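Local coordinates for protein phosphatase 2C (Toxoplasma gondii, PDB 3D8K), which probably removes phosphate from phosphoserine and phosphothreonine of proteins by hydrolysis, as a manganese-dependent phosphatase of the PP2C family, at residues Arg21-Thr26 with Asn69-Leu74; Leu74-Asp79 with Thr86-Arg91. One frame throughout, in Å; residues are numbered along the deposited sequence.

Contact 1: Arg21-Thr26 with Asn69-Leu74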
# COMPACT_ATOMS: atom_id res chain seq x y z
N ARG C 21 9.67 8.66 1.18
CA ARG C 21 10.68 9.69 1.31
C ARG C 21 10.21 11.11 1.17
O ARG C 21 9.13 11.39 0.67
CB ARG C 21 11.77 9.44 0.28
CG ARG C 21 11.60 8.15 -0.48
CD ARG C 21 12.01 8.41 -1.90
NE ARG C 21 11.16 9.43 -2.48
CZ ARG C 21 9.85 9.27 -2.65
NH1 ARG C 21 9.28 8.13 -2.28
NH2 ARG C 21 9.12 10.26 -3.15
N ASN C 22 11.08 12.02 1.61
CA ASN C 22 10.81 13.45 1.57
C ASN C 22 12.08 14.18 1.95
O ASN C 22 13.07 13.56 2.34
CB ASN C 22 9.70 13.80 2.56
CG ASN C 22 9.97 13.25 3.95
OD1 ASN C 22 9.56 12.13 4.27
ND2 ASN C 22 10.68 14.02 4.78
N ARG C 23 12.06 15.49 1.83
CA ARG C 23 13.17 16.35 2.19
C ARG C 23 12.56 17.73 2.23
O ARG C 23 12.03 18.19 1.24
CB ARG C 23 14.29 16.29 1.15
CG ARG C 23 13.87 15.90 -0.26
CD ARG C 23 14.00 14.39 -0.43
NE ARG C 23 13.60 13.90 -1.74
CZ ARG C 23 12.37 14.00 -2.25
NH1 ARG C 23 11.40 14.59 -1.57
NH2 ARG C 23 12.12 13.47 -3.44
N ARG C 24 12.60 18.39 3.38
CA ARG C 24 12.02 19.71 3.45
C ARG C 24 13.01 20.79 3.82
O ARG C 24 13.32 20.99 4.99
CB ARG C 24 10.87 19.70 4.45
CG ARG C 24 9.72 18.85 3.98
CD ARG C 24 9.27 17.91 5.05
NE ARG C 24 8.34 16.93 4.50
CZ ARG C 24 7.29 17.27 3.78
NH1 ARG C 24 7.04 18.55 3.54
NH2 ARG C 24 6.48 16.33 3.31
N PRO C 25 13.56 21.46 2.82
CA PRO C 25 14.52 22.53 3.09
C PRO C 25 13.80 23.81 3.50
O PRO C 25 12.67 24.05 3.08
CB PRO C 25 15.25 22.69 1.75
CG PRO C 25 15.21 21.33 1.17
CD PRO C 25 13.78 20.93 1.45
N THR C 26 14.44 24.61 4.34
CA THR C 26 13.91 25.90 4.74
C THR C 26 15.02 26.80 4.25
O THR C 26 16.18 26.40 4.27
CB THR C 26 13.74 26.02 6.29
OG1 THR C 26 13.26 27.33 6.63
CG2 THR C 26 15.06 25.81 6.98
N ASN C 69 20.22 18.29 -3.54
CA ASN C 69 20.79 17.11 -4.19
C ASN C 69 21.29 16.07 -3.20
O ASN C 69 21.64 14.96 -3.58
CB ASN C 69 21.97 17.51 -5.08
CG ASN C 69 21.53 18.14 -6.38
OD1 ASN C 69 20.88 17.50 -7.20
ND2 ASN C 69 21.87 19.42 -6.57
N VAL C 70 21.32 16.42 -1.92
CA VAL C 70 21.84 15.49 -0.93
C VAL C 70 21.05 14.20 -0.69
O VAL C 70 21.65 13.12 -0.55
CB VAL C 70 22.09 16.20 0.42
CG1 VAL C 70 20.78 16.59 1.08
CG2 VAL C 70 22.92 15.30 1.31
N MSE C 71 19.72 14.29 -0.66
CA MSE C 71 18.92 13.09 -0.45
C MSE C 71 19.06 12.13 -1.65
O MSE C 71 18.76 10.93 -1.54
CB MSE C 71 17.46 13.49 -0.22
CG MSE C 71 17.23 14.30 1.05
SE MSE C 71 17.66 13.30 2.69
CE MSE C 71 19.04 14.53 3.33
N ASN C 72 19.54 12.64 -2.79
CA ASN C 72 19.76 11.80 -3.97
C ASN C 72 20.92 10.87 -3.63
O ASN C 72 20.86 9.67 -3.86
CB ASN C 72 20.16 12.64 -5.18
CG ASN C 72 18.98 13.26 -5.89
OD1 ASN C 72 19.14 14.15 -6.75
ND2 ASN C 72 17.78 12.80 -5.55
N TYR C 73 21.99 11.45 -3.11
CA TYR C 73 23.15 10.67 -2.75
C TYR C 73 22.90 9.82 -1.52
O TYR C 73 23.22 8.64 -1.50
CB TYR C 73 24.35 11.59 -2.53
CG TYR C 73 24.76 12.33 -3.78
CD1 TYR C 73 23.97 13.36 -4.31
CD2 TYR C 73 25.92 11.97 -4.48
CE1 TYR C 73 24.32 14.00 -5.49
CE2 TYR C 73 26.28 12.61 -5.67
CZ TYR C 73 25.47 13.62 -6.16
OH TYR C 73 25.82 14.26 -7.32
N LEU C 74 22.31 10.42 -0.49
CA LEU C 74 22.02 9.68 0.74
C LEU C 74 21.26 8.36 0.53
O LEU C 74 21.47 7.39 1.26
CB LEU C 74 21.29 10.59 1.74
CG LEU C 74 22.20 11.17 2.83
CD1 LEU C 74 23.64 11.27 2.34
CD2 LEU C 74 21.68 12.53 3.27

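Contact 2: Leu74-Asp79 with Thr86-Arg91. With SO4 (sulfate ion), chain H.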
# COMPACT_ATOMS: atom_id res chain seq x y z
N LEU C 74 22.31 10.42 -0.49
CA LEU C 74 22.02 9.68 0.74
C LEU C 74 21.26 8.36 0.53
O LEU C 74 21.47 7.39 1.26
CB LEU C 74 21.29 10.59 1.74
CG LEU C 74 22.20 11.17 2.83
CD1 LEU C 74 23.64 11.27 2.34
CD2 LEU C 74 21.68 12.53 3.27
N ASN C 75 20.39 8.32 -0.48
CA ASN C 75 19.65 7.11 -0.77
C ASN C 75 20.54 6.09 -1.45
O ASN C 75 20.08 5.04 -1.91
CB ASN C 75 18.44 7.42 -1.64
CG ASN C 75 17.25 7.85 -0.84
OD1 ASN C 75 16.77 7.11 0.03
ND2 ASN C 75 16.76 9.06 -1.10
N ASP C 76 21.83 6.40 -1.53
CA ASP C 76 22.79 5.50 -2.15
C ASP C 76 23.63 4.82 -1.09
O ASP C 76 24.38 3.89 -1.39
CB ASP C 76 23.66 6.27 -3.13
CG ASP C 76 22.93 6.61 -4.41
OD1 ASP C 76 23.17 7.71 -4.99
OD2 ASP C 76 22.12 5.77 -4.86
N LEU C 77 23.50 5.27 0.16
CA LEU C 77 24.22 4.68 1.28
C LEU C 77 23.78 3.22 1.42
O LEU C 77 22.58 2.95 1.57
CB LEU C 77 23.90 5.42 2.58
CG LEU C 77 24.40 6.85 2.74
CD1 LEU C 77 23.71 7.50 3.93
CD2 LEU C 77 25.91 6.84 2.92
N ARG C 78 24.73 2.30 1.36
CA ARG C 78 24.42 0.87 1.49
C ARG C 78 24.20 0.52 2.94
O ARG C 78 23.84 -0.60 3.28
CB ARG C 78 25.56 0.01 0.95
CG ARG C 78 25.79 0.15 -0.51
CD ARG C 78 26.53 -1.04 -1.03
NE ARG C 78 26.83 -0.90 -2.44
CZ ARG C 78 27.24 -1.89 -3.22
NH1 ARG C 78 27.39 -3.11 -2.73
NH2 ARG C 78 27.49 -1.65 -4.49
N ASP C 79 24.44 1.50 3.79
CA ASP C 79 24.26 1.37 5.21
C ASP C 79 24.69 2.71 5.75
O ASP C 79 25.39 3.46 5.07
CB ASP C 79 25.13 0.24 5.77
CG ASP C 79 24.90 0.02 7.24
OD1 ASP C 79 23.73 0.14 7.67
OD2 ASP C 79 25.88 -0.26 7.96
N THR C 86 31.24 8.80 4.09
CA THR C 86 32.40 9.48 3.53
C THR C 86 32.43 9.35 2.01
O THR C 86 32.75 10.30 1.30
CB THR C 86 33.70 8.89 4.10
OG1 THR C 86 33.82 9.26 5.48
CG2 THR C 86 34.91 9.39 3.34
N ARG C 87 32.06 8.17 1.52
CA ARG C 87 32.06 7.88 0.10
C ARG C 87 31.09 8.75 -0.68
O ARG C 87 31.38 9.17 -1.80
CB ARG C 87 31.70 6.41 -0.11
CG ARG C 87 31.60 6.01 -1.55
CD ARG C 87 30.98 4.64 -1.68
NE ARG C 87 31.85 3.59 -1.17
CZ ARG C 87 33.01 3.26 -1.74
NH1 ARG C 87 33.42 3.89 -2.83
NH2 ARG C 87 33.74 2.28 -1.21
N GLN C 88 29.94 9.03 -0.08
CA GLN C 88 28.94 9.85 -0.75
C GLN C 88 29.41 11.31 -0.79
O GLN C 88 29.13 12.04 -1.74
CB GLN C 88 27.61 9.73 -0.01
CG GLN C 88 26.42 9.51 -0.92
CD GLN C 88 26.64 8.40 -1.94
OE1 GLN C 88 27.08 7.30 -1.61
NE2 GLN C 88 26.32 8.69 -3.20
N PHE C 89 30.12 11.72 0.26
CA PHE C 89 30.64 13.08 0.30
C PHE C 89 31.56 13.25 -0.89
O PHE C 89 31.63 14.32 -1.48
CB PHE C 89 31.42 13.33 1.59
CG PHE C 89 30.61 13.95 2.68
CD1 PHE C 89 29.59 13.23 3.30
CD2 PHE C 89 30.84 15.27 3.07
CE1 PHE C 89 28.80 13.82 4.30
CE2 PHE C 89 30.06 15.87 4.07
CZ PHE C 89 29.03 15.15 4.68
N GLU C 90 32.25 12.16 -1.24
CA GLU C 90 33.18 12.17 -2.36
C GLU C 90 32.43 12.49 -3.64
O GLU C 90 32.74 13.47 -4.32
CB GLU C 90 33.87 10.80 -2.48
CG GLU C 90 34.81 10.66 -3.69
CD GLU C 90 34.08 10.28 -4.98
OE1 GLU C 90 34.71 10.35 -6.06
OE2 GLU C 90 32.89 9.91 -4.91
N ARG C 91 31.44 11.66 -3.94
CA ARG C 91 30.63 11.82 -5.13
C ARG C 91 30.03 13.20 -5.21
O ARG C 91 30.13 13.87 -6.23
CB ARG C 91 29.51 10.77 -5.13
CG ARG C 91 30.05 9.37 -5.08
CD ARG C 91 28.98 8.34 -5.24
NE ARG C 91 29.59 7.02 -5.37
CZ ARG C 91 28.92 5.89 -5.50
NH1 ARG C 91 27.60 5.89 -5.54
NH2 ARG C 91 29.58 4.74 -5.61
S SO4 H . 26.81 2.12 -5.23
O1 SO4 H . 28.15 1.85 -5.76
O2 SO4 H . 26.37 1.02 -4.38
O3 SO4 H . 26.84 3.37 -4.46
O4 SO4 H . 25.85 2.25 -6.34

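Contact 1: Arg21-Thr26 with Asn69-Leu74
R23 and M71, a selenomethionine, make nearly all of the contact between strand 22-26 and helix 61-74, and they do so with methylene groups. The CB of R23 stands 3.6 Å from CG of M71, and the aliphatic part of the arginine runs alongside the start of the other chain. The two side chains run past one another in opposite senses. A bend at chi2 of R23 (-92°) lays its CD against CB and CG of M71, 3.6 Å from each. On the strand side the backbone adds little: O of N22 is 4.4 Å from CG of M71.

The packed part is the root of M71, whose CB and CG do the touching. Its CB starts toward the strand, but the rest of the chain turns away, and its side chain also rests on V50 of strand 48-55. The loose part is R23, an exposed residue whose guanidinium has CB of M71 near its plane, at the edge. Only 100 Å² is buried in all, a thin contact whose nearest CA atoms, those of R23 and M71, are 7.1 Å apart.

Strand 22-26 belongs to a six-stranded antiparallel sheet, and within this chain it is an outermost strand, with helix 10-18 touching N22 and R24 while R23 meets helix 61-74. With no polar bond between the segments, strand and helix are joined here by van der Waals contact, which imposes little directional constraint, leaving R23 to pack through its methylenes, its charged group probably near solvent.

Contact 2: Leu74-Asp79 with Thr86-Arg91
D76 and Q88 cross at about a right angle, and both start toward the opposite segment at CB. The nearest atoms are CB of D76 and NE2 of Q88, 3.6 Å apart, so a methylene meets the amide nitrogen. The carboxylate and amide planes are turned 51° from each other, and OD1 of D76 remains 3.8 Å from NE2 of Q88; this is packing of polar groups without a hydrogen bond. The glutamine chain is bent at chi2 (49°), which brings its amide round to D76, while its CG lies 4.2 Å from the backbone N of L74 and its CB faces CD2 of L77. L74 and L77, the ends of a type I turn, also pack on F111 of strand 106-115.

R78 and R91 approach one sulfate ion, probably from the crystallisation liquor, each with the edge of its guanidinium. R78, its chain extended from CG to NE, gives two bonds to a single oxygen: NE and NH2 lie 2.8 and 2.9 Å from O2 of the sulfate. R91, equally extended, divides its bonds: NH1 is 2.8 Å from O3, and NH2 makes a nearly straight bond of 3.2 Å to O1, at 172°, besides a weak one to O3. OD1 of D76, 4.8 Å from NH1 of R91, is not in contact with it but may help polarise the guanidinium. NH1 of R78 is bonded to P118 O of the second subunit.

Three arginines, R78 and R91 of this chain and R156 of the second subunit, thus form an anion-binding site where the loop between helices 61-74 and 82-97, helix 82-97 and the neighbouring chain come together; the sulfate fills it, and its negative charge probably balances theirs.

Contacts 1 and 2 follow one another along the chain and share L74, the last residue of helix 61-74; their centres are about 13 Å apart, on the same side of the chain's centre. Y73 couples them directly: its CB lies 3.3 Å from CG of Q88, and its CE2 is 3.8 Å from CB of R91. Helix 61-74 therefore meets strand 22-26 through M71 and the next helix, 82-97, through V70 and Y73. The bound sulfate belongs to contact 2 and the subunit interface there, whereas no other protein chain of the assembly touches the segments of contact 1.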